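Local coordinates for CG8862 (Drosophila melanogaster, PDB 3ISM), which probably cleaves DNA and RNA as endonuclease G, a magnesium-dependent nuclease of the mitochondrion, at residues Ser230-Arg233 with Leu237-Phe240; Val40-Arg45 with Val49-Phe54; Gly100-Ala105 with Thr188-Val193; Val226-Val231 with Ile243-Leu248. All coordinates share one frame; numbering follows the deposited sequence. Where two conformers were deposited one is given.

Interaction 1: Ser230-Arg233 with Leu237-Phe240; sequences SVER and LLFF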
loop_
_atom_site.group_PDB
_atom_site.type_symbol
_atom_site.label_atom_id
_atom_site.label_comp_id
_atom_site.label_asym_id
_atom_site.label_seq_id
_atom_site.Cartn_x
_atom_site.Cartn_y
_atom_site.Cartn_z
ATOM N N SER B 230 8.574 -0.615 15.841
ATOM C CA SER B 230 8.237 -1.667 14.883
ATOM C C SER B 230 6.870 -1.406 14.245
ATOM O O SER B 230 6.670 -1.726 13.075
ATOM C CB SER B 230 8.259 -3.036 15.538
ATOM O OG SER B 230 7.181 -3.117 16.435
ATOM N N VAL B 231 5.939 -0.804 14.985
ATOM C CA VAL B 231 4.665 -0.350 14.382
ATOM C C VAL B 231 4.925 0.759 13.344
ATOM O O VAL B 231 4.360 0.751 12.260
ATOM C CB VAL B 231 3.643 0.180 15.447
ATOM C CG1 VAL B 231 2.285 0.472 14.798
ATOM C CG2 VAL B 231 3.459 -0.801 16.616
ATOM N N GLU B 232 5.780 1.720 13.707
ATOM C CA GLU B 232 6.155 2.820 12.831
ATOM C C GLU B 232 6.782 2.323 11.537
ATOM O O GLU B 232 6.416 2.746 10.453
ATOM C CB GLU B 232 7.111 3.766 13.566
ATOM C CG GLU B 232 6.390 4.551 14.666
ATOM C CD GLU B 232 7.265 5.514 15.430
ATOM O OE1 GLU B 232 8.432 5.182 15.684
ATOM O OE2 GLU B 232 6.774 6.604 15.797
ATOM N N ARG B 233 7.716 1.398 11.660
ATOM C CA ARG B 233 8.395 0.859 10.501
ATOM C C ARG B 233 7.412 0.134 9.580
ATOM O O ARG B 233 7.455 0.309 8.354
ATOM C CB ARG B 233 9.505 -0.084 10.973
ATOM C CG ARG B 233 10.760 -0.022 10.155
ATOM C CD ARG B 233 11.776 -0.993 10.711
ATOM N NE ARG B 233 12.740 -0.390 11.634
ATOM C CZ ARG B 233 13.915 0.106 11.242
ATOM N NH1 ARG B 233 14.235 0.109 9.945
ATOM N NH2 ARG B 233 14.762 0.613 12.128
ATOM N N LEU B 237 4.483 5.341 9.178
ATOM C CA LEU B 237 3.983 6.512 9.918
ATOM C C LEU B 237 4.857 6.744 11.124
ATOM O O LEU B 237 5.455 5.806 11.623
ATOM C CB LEU B 237 2.551 6.270 10.426
ATOM C CG LEU B 237 1.443 6.069 9.381
ATOM C CD1 LEU B 237 0.117 5.618 10.018
ATOM C CD2 LEU B 237 1.255 7.341 8.552
ATOM N N LEU B 238 4.907 7.979 11.615
ATOM C CA LEU B 238 5.560 8.258 12.897
ATOM C C LEU B 238 4.537 8.759 13.911
ATOM O O LEU B 238 3.834 9.750 13.673
ATOM C CB LEU B 238 6.713 9.259 12.740
ATOM C CG LEU B 238 7.895 8.855 11.840
ATOM C CD1 LEU B 238 8.700 10.104 11.474
ATOM C CD2 LEU B 238 8.806 7.793 12.478
ATOM N N PHE B 239 4.466 8.077 15.049
ATOM C CA PHE B 239 3.478 8.397 16.090
ATOM C C PHE B 239 4.094 9.254 17.175
ATOM O O PHE B 239 5.269 9.068 17.547
ATOM C CB PHE B 239 2.861 7.115 16.688
ATOM C CG PHE B 239 2.371 6.145 15.653
ATOM C CD1 PHE B 239 1.208 6.402 14.925
ATOM C CD2 PHE B 239 3.078 4.983 15.389
ATOM C CE1 PHE B 239 0.760 5.506 13.948
ATOM C CE2 PHE B 239 2.651 4.086 14.412
ATOM C CZ PHE B 239 1.471 4.344 13.698
ATOM N N PHE B 240 3.307 10.219 17.658
ATOM C CA PHE B 240 3.730 11.081 18.750
ATOM C C PHE B 240 5.112 11.689 18.465
ATOM O O PHE B 240 5.995 11.725 19.335
ATOM C CB PHE B 240 3.673 10.300 20.079
ATOM C CG PHE B 240 2.287 9.771 20.403
ATOM C CD1 PHE B 240 1.349 10.582 21.048
ATOM C CD2 PHE B 240 1.906 8.488 20.029
ATOM C CE1 PHE B 240 0.076 10.114 21.324
ATOM C CE2 PHE B 240 0.631 8.015 20.305
ATOM C CZ PHE B 240 -0.286 8.826 20.950
#
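Glu232 reaches from its helix to the backbone of Phe239, and the contact is organised around this single side chain. Its CG stands anti to the carbonyl carbon (chi1 -71°), and the chain then runs out extended, so that the carboxylate arrives level with the main chain of the second segment. There Glu232 OE2 accepts the Phe239 N-H at 2.8 Å through its anti lone pair, the bond being moderately straight at 153°. The same oxygen is held by a salt bridge to Arg245, so a backbone amide and a guanidinium share one carboxylate oxygen; such a setting would be expected to favour the charged form of the acid. The example shows how a chain leaving a helix can be fastened back to it: helix 228-235 has just ended, and Leu237 N makes a weak bond of 3.5 Å to Glu232 O. Apolar groups flank this polar pair. Glu232 CG meets the Phe239 ring obliquely, 3.4 Å from CD2, as the two side chains slide past each other in opposite directions, with the carboxylate and ring planes only 17° apart. Leu238 crosses at about a right angle, its CD2 lying 4.0 Å from Glu232 CD. From the preceding residue of the helix, Val231 CG1 presses on Phe239 CE2 at 3.7 Å, and both side chains also pack against Tyr191 of strand 189-197.

Interaction 2: Val40-Arg45 with Val49-Phe54; sequences VLSYDR and VPHWVF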
loop_
_atom_site.group_PDB
_atom_site.type_symbol
_atom_site.label_atom_id
_atom_site.label_comp_id
_atom_site.label_asym_id
_atom_site.label_seq_id
_atom_site.Cartn_x
_atom_site.Cartn_y
_atom_site.Cartn_z
ATOM N N VAL B 40 -9.998 12.515 14.546
ATOM C CA VAL B 40 -9.343 12.921 13.305
ATOM C C VAL B 40 -9.069 11.670 12.467
ATOM O O VAL B 40 -8.730 10.620 13.008
ATOM C CB VAL B 40 -8.041 13.736 13.574
ATOM C CG1 VAL B 40 -7.382 14.171 12.272
ATOM C CG2 VAL B 40 -8.345 14.969 14.428
ATOM N N LEU B 41 -9.241 11.781 11.154
ATOM C CA LEU B 41 -9.132 10.633 10.262
ATOM C C LEU B 41 -8.265 10.937 9.047
ATOM O O LEU B 41 -8.485 11.933 8.374
ATOM C CB LEU B 41 -10.531 10.211 9.808
ATOM C CG LEU B 41 -10.662 9.030 8.834
ATOM C CD1 LEU B 41 -11.699 8.065 9.388
ATOM C CD2 LEU B 41 -11.080 9.485 7.465
ATOM N N SER B 42 -7.298 10.065 8.763
ATOM C CA SER B 42 -6.574 10.100 7.502
ATOM C C SER B 42 -7.099 8.936 6.672
ATOM O O SER B 42 -7.074 7.796 7.129
ATOM C CB SER B 42 -5.076 9.981 7.737
ATOM O OG SER B 42 -4.348 9.686 6.550
ATOM N N TYR B 43 -7.628 9.239 5.481
ATOM C CA TYR B 43 -8.311 8.228 4.668
ATOM C C TYR B 43 -7.402 7.701 3.562
ATOM O O TYR B 43 -6.761 8.486 2.839
ATOM C CB TYR B 43 -9.585 8.798 4.037
ATOM C CG TYR B 43 -10.469 7.744 3.404
ATOM C CD1 TYR B 43 -11.076 6.750 4.188
ATOM C CD2 TYR B 43 -10.688 7.722 2.024
ATOM C CE1 TYR B 43 -11.897 5.771 3.604
ATOM C CE2 TYR B 43 -11.503 6.748 1.428
ATOM C CZ TYR B 43 -12.108 5.781 2.234
ATOM O OH TYR B 43 -12.933 4.832 1.673
ATOM N N ASP B 44 -7.356 6.382 3.433
ATOM C CA ASP B 44 -6.563 5.735 2.387
ATOM C C ASP B 44 -7.495 5.453 1.203
ATOM O O ASP B 44 -8.237 4.471 1.217
ATOM C CB ASP B 44 -5.945 4.445 2.939
ATOM C CG ASP B 44 -5.020 3.749 1.951
ATOM O OD1 ASP B 44 -4.975 4.162 0.777
ATOM O OD2 ASP B 44 -4.318 2.793 2.364
ATOM N N ARG B 45 -7.477 6.347 0.209
ATOM C CA ARG B 45 -8.347 6.238 -0.970
ATOM C C ARG B 45 -8.126 4.978 -1.817
ATOM O O ARG B 45 -9.057 4.495 -2.451
ATOM C CB ARG B 45 -8.233 7.476 -1.851
ATOM C CG ARG B 45 -8.860 8.715 -1.219
ATOM C CD ARG B 45 -8.649 9.946 -2.085
ATOM N NE ARG B 45 -7.241 10.327 -2.179
ATOM C CZ ARG B 45 -6.765 11.217 -3.057
ATOM N NH1 ARG B 45 -7.578 11.798 -3.932
ATOM N NH2 ARG B 45 -5.478 11.529 -3.055
ATOM N N VAL B 49 -10.176 2.415 3.257
ATOM C CA VAL B 49 -10.207 2.350 4.733
ATOM C C VAL B 49 -9.306 3.482 5.265
ATOM O O VAL B 49 -8.620 4.124 4.485
ATOM C CB VAL B 49 -9.674 0.977 5.277
ATOM C CG1 VAL B 49 -10.476 -0.184 4.716
ATOM C CG2 VAL B 49 -8.199 0.779 4.961
ATOM N N PRO B 50 -9.329 3.760 6.591
ATOM C CA PRO B 50 -8.364 4.764 7.053
ATOM C C PRO B 50 -6.889 4.346 6.895
ATOM O O PRO B 50 -6.582 3.165 6.914
ATOM C CB PRO B 50 -8.684 4.893 8.555
ATOM C CG PRO B 50 -10.076 4.403 8.704
ATOM C CD PRO B 50 -10.210 3.298 7.685
ATOM N N HIS B 51 -5.995 5.312 6.725
ATOM C CA HIS B 51 -4.595 5.086 7.096
ATOM C C HIS B 51 -4.527 5.016 8.628
ATOM O O HIS B 51 -3.868 4.160 9.170
ATOM C CB HIS B 51 -3.695 6.231 6.651
ATOM C CG HIS B 51 -3.473 6.311 5.169
ATOM N ND1 HIS B 51 -2.768 5.357 4.467
ATOM C CD2 HIS B 51 -3.807 7.273 4.268
ATOM C CE1 HIS B 51 -2.687 5.717 3.194
ATOM N NE2 HIS B 51 -3.318 6.873 3.046
ATOM N N TRP B 52 -5.179 5.964 9.300
ATOM C CA TRP B 52 -5.162 6.063 10.762
ATOM C C TRP B 52 -6.325 6.922 11.246
ATOM O O TRP B 52 -6.909 7.710 10.471
ATOM C CB TRP B 52 -3.826 6.642 11.299
ATOM C CG TRP B 52 -3.380 7.967 10.699
ATOM C CD1 TRP B 52 -2.500 8.140 9.673
ATOM C CD2 TRP B 52 -3.763 9.290 11.117
ATOM N NE1 TRP B 52 -2.328 9.480 9.401
ATOM C CE2 TRP B 52 -3.090 10.208 10.275
ATOM C CE3 TRP B 52 -4.617 9.787 12.100
ATOM C CZ2 TRP B 52 -3.252 11.593 10.392
ATOM C CZ3 TRP B 52 -4.776 11.181 12.216
ATOM C CH2 TRP B 52 -4.108 12.054 11.358
ATOM N N VAL B 53 -6.694 6.743 12.515
ATOM C CA VAL B 53 -7.527 7.726 13.186
ATOM C C VAL B 53 -6.805 8.152 14.477
ATOM O O VAL B 53 -5.933 7.421 14.978
ATOM C CB VAL B 53 -8.941 7.193 13.524
ATOM C CG1 VAL B 53 -9.698 6.795 12.279
ATOM C CG2 VAL B 53 -8.857 6.020 14.505
ATOM N N PHE B 54 -7.173 9.322 14.999
ATOM C CA PHE B 54 -6.565 9.831 16.206
ATOM C C PHE B 54 -7.644 10.303 17.185
ATOM O O PHE B 54 -8.637 10.924 16.794
ATOM C CB PHE B 54 -5.565 10.963 15.908
ATOM C CG PHE B 54 -4.305 10.858 16.711
ATOM C CD1 PHE B 54 -3.145 10.347 16.136
ATOM C CD2 PHE B 54 -4.298 11.196 18.063
ATOM C CE1 PHE B 54 -1.978 10.205 16.899
ATOM C CE2 PHE B 54 -3.143 11.050 18.829
ATOM C CZ PHE B 54 -1.981 10.544 18.248
HETATM O O HOH W 1 -1.634 9.879 6.619
HETATM O O HOH W 2 -4.781 1.785 5.027
#
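The beta hairpin of strands 40-44 and 49-57 carries a classic beta bulge at Ser42, where His51 and Trp52 together face one residue of the partner strand. Ser42 O accepts the His51 N-H at 2.7 Å with a bent angle of 133°, and the Trp52 N-H only weakly, while Ser42 N donates to Trp52 O at 2.9 Å. Beyond the bulge Val40 and Phe54 form a regular hydrogen-bonded pair; on the other side Asp44 N donates to Val49 O. Two rings lie against the first strand here. Trp52 CG sits between its backbone N and carbonyl carbon (chi1 53°), which lays the indole across Ser42: CB makes a CH-pi contact 3.4 Å from the centroid of the five-membered ring, and Val40 CG1 lies 4.0 Å from CZ3. A water donates to Ser42 OG and accepts from Trp52 NE1. With an alanine in place of Trp52 the indole N-H is gone; the bridging water would probably be held less firmly and a gap would be likely to open beside Ser42 CB and Val40 CG1. His51 is covered on one face by Asp44, whose CB stands 3.5 Å from the ring centroid and whose carboxylate stacks 12° from parallel. Asp31 ties both polar ends, taking His51 NE2 on OD2 and Ser42 OG on its carbonyl, whereas Asp44 OD2 is met by Asn47. On the reverse side Leu41 CD1 touches Val53 CG1 at 3.7 Å. Two residues, His51 and Trp52, set against the single Ser42, with the register shifted by one, define a classic bulge between antiparallel strands.

Interaction 3: Gly100-Ala105 with Thr188-Val193; sequences GHMAAA and THFYKV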
loop_
_atom_site.group_PDB
_atom_site.type_symbol
_atom_site.label_atom_id
_atom_site.label_comp_id
_atom_site.label_asym_id
_atom_site.label_seq_id
_atom_site.Cartn_x
_atom_site.Cartn_y
_atom_site.Cartn_z
ATOM N N GLY B 100 -15.695 -2.693 10.854
ATOM C CA GLY B 100 -15.012 -2.496 12.146
ATOM C C GLY B 100 -14.558 -1.066 12.361
ATOM O O GLY B 100 -13.736 -0.541 11.577
ATOM N N HIS B 101 -15.100 -0.428 13.408
ATOM C CA HIS B 101 -14.717 0.936 13.765
ATOM C C HIS B 101 -13.208 1.017 14.011
ATOM O O HIS B 101 -12.656 0.200 14.768
ATOM C CB HIS B 101 -15.369 1.360 15.077
ATOM C CG HIS B 101 -16.825 1.672 14.988
ATOM N ND1 HIS B 101 -17.805 0.699 15.028
ATOM C CD2 HIS B 101 -17.475 2.861 14.948
ATOM C CE1 HIS B 101 -18.993 1.277 14.973
ATOM N NE2 HIS B 101 -18.820 2.587 14.928
ATOM N N MET B 102 -12.557 2.012 13.411
ATOM C CA MET B 102 -11.229 2.410 13.873
ATOM C C MET B 102 -11.339 3.303 15.124
ATOM O O MET B 102 -10.796 2.970 16.168
ATOM C CB MET B 102 -10.406 3.061 12.744
ATOM C CG MET B 102 -10.124 2.150 11.542
ATOM S SD MET B 102 -9.112 0.675 11.882
ATOM C CE MET B 102 -10.405 -0.552 12.228
ATOM N N ALA B 103 -12.038 4.430 15.018
ATOM C CA ALA B 103 -12.417 5.215 16.182
ATOM C C ALA B 103 -13.721 4.614 16.707
ATOM O O ALA B 103 -14.770 4.747 16.057
ATOM C CB ALA B 103 -12.637 6.686 15.803
ATOM N N ALA B 104 -13.646 3.940 17.857
ATOM C CA ALA B 104 -14.794 3.219 18.430
ATOM C C ALA B 104 -15.904 4.156 18.893
ATOM O O ALA B 104 -15.647 5.254 19.399
ATOM C CB ALA B 104 -14.348 2.320 19.592
ATOM N N ALA B 105 -17.141 3.713 18.710
ATOM C CA ALA B 105 -18.311 4.510 19.061
ATOM C C ALA B 105 -18.351 4.846 20.560
ATOM O O ALA B 105 -18.820 5.923 20.958
ATOM C CB ALA B 105 -19.560 3.773 18.644
ATOM N N THR B 188 -4.186 -7.094 7.365
ATOM C CA THR B 188 -3.674 -8.320 7.981
ATOM C C THR B 188 -3.688 -8.165 9.516
ATOM O O THR B 188 -3.829 -9.135 10.239
ATOM C CB THR B 188 -2.222 -8.648 7.504
ATOM O OG1 THR B 188 -1.297 -7.664 8.015
ATOM C CG2 THR B 188 -2.153 -8.677 5.990
ATOM N N HIS B 189 -3.525 -6.926 9.980
ATOM C CA HIS B 189 -3.339 -6.608 11.411
ATOM C C HIS B 189 -3.856 -5.192 11.661
ATOM O O HIS B 189 -4.040 -4.423 10.725
ATOM C CB HIS B 189 -1.849 -6.625 11.810
ATOM C CG HIS B 189 -1.170 -7.961 11.688
ATOM N ND1 HIS B 189 -0.802 -8.503 10.473
ATOM C CD2 HIS B 189 -0.715 -8.820 12.632
ATOM C CE1 HIS B 189 -0.197 -9.662 10.672
ATOM N NE2 HIS B 189 -0.133 -9.880 11.975
ATOM N N PHE B 190 -4.062 -4.851 12.933
ATOM C CA PHE B 190 -4.354 -3.483 13.342
ATOM C C PHE B 190 -3.477 -3.105 14.535
ATOM O O PHE B 190 -3.042 -3.963 15.264
ATOM C CB PHE B 190 -5.835 -3.337 13.715
ATOM C CG PHE B 190 -6.780 -3.562 12.570
ATOM C CD1 PHE B 190 -7.144 -2.508 11.739
ATOM C CD2 PHE B 190 -7.321 -4.826 12.333
ATOM C CE1 PHE B 190 -8.014 -2.715 10.666
ATOM C CE2 PHE B 190 -8.202 -5.043 11.270
ATOM C CZ PHE B 190 -8.545 -3.985 10.430
ATOM N N TYR B 191 -3.220 -1.820 14.738
ATOM C CA TYR B 191 -2.428 -1.379 15.892
ATOM C C TYR B 191 -3.191 -0.332 16.682
ATOM O O TYR B 191 -4.090 0.313 16.151
ATOM C CB TYR B 191 -1.080 -0.757 15.465
ATOM C CG TYR B 191 -1.240 0.443 14.561
ATOM C CD1 TYR B 191 -1.572 1.704 15.069
ATOM C CD2 TYR B 191 -1.076 0.312 13.191
ATOM C CE1 TYR B 191 -1.760 2.787 14.230
ATOM C CE2 TYR B 191 -1.239 1.383 12.342
ATOM C CZ TYR B 191 -1.585 2.607 12.865
ATOM O OH TYR B 191 -1.749 3.646 12.004
ATOM N N LYS B 192 -2.789 -0.155 17.936
ATOM C CA LYS B 192 -3.110 1.040 18.709
ATOM C C LYS B 192 -1.824 1.498 19.358
ATOM O O LYS B 192 -1.132 0.712 20.000
ATOM C CB LYS B 192 -4.162 0.765 19.786
ATOM C CG LYS B 192 -5.588 0.661 19.240
ATOM C CD LYS B 192 -6.587 0.581 20.388
ATOM C CE LYS B 192 -8.028 0.364 19.897
ATOM N NZ LYS B 192 -8.563 1.562 19.195
ATOM N N VAL B 193 -1.501 2.770 19.180
ATOM C CA VAL B 193 -0.347 3.358 19.832
ATOM C C VAL B 193 -0.875 4.478 20.717
ATOM O O VAL B 193 -1.578 5.360 20.243
ATOM C CB VAL B 193 0.734 3.848 18.810
ATOM C CG1 VAL B 193 1.925 4.481 19.552
ATOM C CG2 VAL B 193 1.224 2.681 17.947
HETATM O O HOH W 3 -10.746 3.686 18.909
HETATM O O HOH W 4 -10.749 0.446 17.585
#
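Met102 and Phe190 make the tight part of this contact, in which the thioether approaches the ring obliquely, at its CD1-CE1 bond. The methyl CE of Met102 is 3.6 Å from Phe190 CE1, and SD is 3.7 Å from CD1, a Met-aromatic contact in which the sulfur stands 4.7 Å from the ring centroid and 61° off its normal. Successive bends in the methionine, with chi2 at -63° and chi3 at 93°, bring the terminus up to the CD1 and CE1 atoms of Phe190. Cutting Met102 back to an alanine removes SD and CE, which would probably open a gap beside Phe190 CD1 and CE1 and leave that ring freer to shift. The other half is looser and bridged by two waters. Lys192 NZ stays 4.0 Å from Met102 O, too far for a direct bond. One water donates to Met102 O at 2.8 Å, accepts from Ala104 N and is held only weakly by NZ; the other accepts from Lys192 NZ at 2.9 Å. The ammonium has its strongest partner in Thr158 OG1. The Met102 side chain is about 7 Å from a bound magnesium ion; strand 98-101 with His101, the predicted proton acceptor, and helix 136-146 with the magnesium-binding Glu141 are consistent with the His-Me finger site of this family. Phe190 also rests on Ala125 of strand 124-127, and Met102 on Pro50 and Val53 of strand 49-57, so the contact joins the end of the two-stranded sheet 98-101/124-127 to strand 189-197 of the large sheet.

Interaction 4: Val226-Val231 with Ile243-Leu248; sequences VPPESV and INRKQL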
loop_
_atom_site.group_PDB
_atom_site.type_symbol
_atom_site.label_atom_id
_atom_site.label_comp_id
_atom_site.label_asym_id
_atom_site.label_seq_id
_atom_site.Cartn_x
_atom_site.Cartn_y
_atom_site.Cartn_z
ATOM N N VAL B 226 3.989 -4.604 21.358
ATOM C CA VAL B 226 5.100 -4.533 20.408
ATOM C C VAL B 226 5.826 -3.184 20.616
ATOM O O VAL B 226 5.175 -2.198 20.960
ATOM C CB VAL B 226 4.563 -4.602 18.928
ATOM C CG1 VAL B 226 5.676 -4.770 17.955
ATOM C CG2 VAL B 226 3.592 -5.757 18.734
ATOM N N PRO B 227 7.166 -3.132 20.415
ATOM C CA PRO B 227 7.830 -1.830 20.421
ATOM C C PRO B 227 7.221 -0.881 19.398
ATOM O O PRO B 227 7.002 -1.282 18.262
ATOM C CB PRO B 227 9.271 -2.171 20.021
ATOM C CG PRO B 227 9.463 -3.562 20.520
ATOM C CD PRO B 227 8.143 -4.239 20.278
ATOM N N PRO B 228 6.945 0.376 19.799
ATOM C CA PRO B 228 6.289 1.351 18.914
ATOM C C PRO B 228 7.016 1.570 17.589
ATOM O O PRO B 228 6.360 1.787 16.576
ATOM C CB PRO B 228 6.292 2.641 19.739
ATOM C CG PRO B 228 7.286 2.415 20.839
ATOM C CD PRO B 228 7.238 0.949 21.124
ATOM N N GLU B 229 8.347 1.476 17.610
ATOM C CA GLU B 229 9.187 1.662 16.429
ATOM C C GLU B 229 8.921 0.584 15.387
ATOM O O GLU B 229 9.011 0.824 14.191
ATOM C CB GLU B 229 10.669 1.647 16.820
ATOM C CG GLU B 229 11.114 2.822 17.703
ATOM C CD GLU B 229 10.801 2.634 19.184
ATOM O OE1 GLU B 229 10.485 1.490 19.597
ATOM O OE2 GLU B 229 10.875 3.639 19.931
ATOM N N SER B 230 8.574 -0.615 15.841
ATOM C CA SER B 230 8.237 -1.667 14.883
ATOM C C SER B 230 6.870 -1.406 14.245
ATOM O O SER B 230 6.670 -1.726 13.075
ATOM C CB SER B 230 8.259 -3.036 15.538
ATOM O OG SER B 230 7.181 -3.117 16.435
ATOM N N VAL B 231 5.939 -0.804 14.985
ATOM C CA VAL B 231 4.665 -0.350 14.382
ATOM C C VAL B 231 4.925 0.759 13.344
ATOM O O VAL B 231 4.360 0.751 12.260
ATOM C CB VAL B 231 3.643 0.180 15.447
ATOM C CG1 VAL B 231 2.285 0.472 14.798
ATOM C CG2 VAL B 231 3.459 -0.801 16.616
ATOM N N ILE B 243 6.964 14.004 20.826
ATOM C CA ILE B 243 7.619 13.422 22.002
ATOM C C ILE B 243 8.928 12.721 21.627
ATOM O O ILE B 243 8.932 11.805 20.811
ATOM C CB ILE B 243 6.707 12.386 22.701
ATOM C CG1 ILE B 243 5.316 12.977 22.947
ATOM C CG2 ILE B 243 7.342 11.889 24.015
ATOM C CD1 ILE B 243 4.297 11.988 23.510
ATOM N N ASN B 244 10.033 13.164 22.217
ATOM C CA ASN B 244 11.295 12.413 22.187
ATOM C C ASN B 244 11.102 11.161 23.064
ATOM O O ASN B 244 10.706 11.268 24.223
ATOM C CB ASN B 244 12.428 13.316 22.710
ATOM C CG ASN B 244 13.780 12.607 22.833
ATOM O OD1 ASN B 244 14.013 11.530 22.279
ATOM N ND2 ASN B 244 14.690 13.241 23.562
ATOM N N ARG B 245 11.380 9.983 22.507
ATOM C CA ARG B 245 11.154 8.710 23.213
ATOM C C ARG B 245 12.029 8.566 24.460
ATOM O O ARG B 245 11.734 7.754 25.345
ATOM C CB ARG B 245 11.382 7.512 22.278
ATOM C CG ARG B 245 10.456 7.451 21.072
ATOM C CD ARG B 245 9.263 6.515 21.268
ATOM N NE ARG B 245 8.173 6.915 20.386
ATOM C CZ ARG B 245 7.913 6.385 19.194
ATOM N NH1 ARG B 245 8.641 5.379 18.720
ATOM N NH2 ARG B 245 6.894 6.850 18.487
ATOM N N LYS B 246 13.098 9.362 24.525
ATOM C CA LYS B 246 13.972 9.396 25.688
ATOM C C LYS B 246 13.335 10.148 26.849
ATOM O O LYS B 246 13.850 10.119 27.967
ATOM C CB LYS B 246 15.324 10.020 25.331
ATOM C CG LYS B 246 16.155 9.173 24.375
ATOM C CD LYS B 246 17.601 9.658 24.333
ATOM C CE LYS B 246 18.485 8.712 23.529
ATOM N NZ LYS B 246 18.059 8.645 22.102
ATOM N N GLN B 247 12.216 10.822 26.587
ATOM C CA GLN B 247 11.502 11.539 27.651
ATOM C C GLN B 247 10.202 10.856 28.095
ATOM O O GLN B 247 9.460 11.400 28.910
ATOM C CB GLN B 247 11.247 12.998 27.259
ATOM C CG GLN B 247 12.341 13.940 27.726
ATOM C CD GLN B 247 12.252 15.309 27.076
ATOM O OE1 GLN B 247 11.899 15.433 25.897
ATOM N NE2 GLN B 247 12.577 16.349 27.844
ATOM N N LEU B 248 9.929 9.672 27.552
ATOM C CA LEU B 248 8.843 8.852 28.060
ATOM C C LEU B 248 9.285 8.286 29.408
ATOM O O LEU B 248 10.485 8.182 29.684
ATOM C CB LEU B 248 8.502 7.723 27.089
ATOM C CG LEU B 248 7.758 8.130 25.818
ATOM C CD1 LEU B 248 7.645 6.974 24.831
ATOM C CD2 LEU B 248 6.381 8.713 26.151
#
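Arg245, from the loop before strand 250-251, lays its guanidinium against the first turn of helix 228-235, where Pro227 is the N-cap and Pro228 and Glu229 begin the helix. Two different sides of the flat group are used. Pro228 comes over one face, its CB 3.7 Å from Arg245 NH1, whereas Glu229 works at the edge. In the conformer of Glu229 given, one of two deposited, OE2 accepts from Arg245 NH1 at 3.1 Å in a salt bridge with a donor angle of 159°. The oxygen lies almost in the guanidinium plane, yet the donor meets it from well above the carboxylate plane, because the two flat groups are turned 68° against each other. Bends at chi2 in both residues, 82° in Glu229, bring the acid back alongside the arginine, and the side chains slide past one another in opposite directions. The other terminal nitrogen of Arg245, NH2, finds its firmer partner in Glu232, one turn further along the same helix, so the guanidinium spans two acids. An acid in the first turn would also be favourably placed toward the helix N-terminus. At the N-cap, Pro227 O accepts two bonds: from Ser230 N at 3.0 Å and from Ser230 OG at 2.6 Å.

How the interactions relate
Interaction 2 comes first along the chain and interaction 3 follows; interactions 1 and 4 then start from the same part of helix 228-235, interaction 4 reaching further along the loop beyond it. Their centres are only 8 Å apart, joined through Arg245. Strands 40-44, 49-57 and 189-197 belong to one mixed sheet, and Tyr191 of interaction 3 is the meeting point: it touches Leu237, Val231 and Phe239 of interaction 1 and Trp52 of interaction 2. Interactions 2 and 3, with centres 10 Å apart, lie near the predicted active site. Strand 189-197 thus has Phe190 and Lys192 toward that site, while Tyr191 and Val193 meet helix 228-235 and the loop after it.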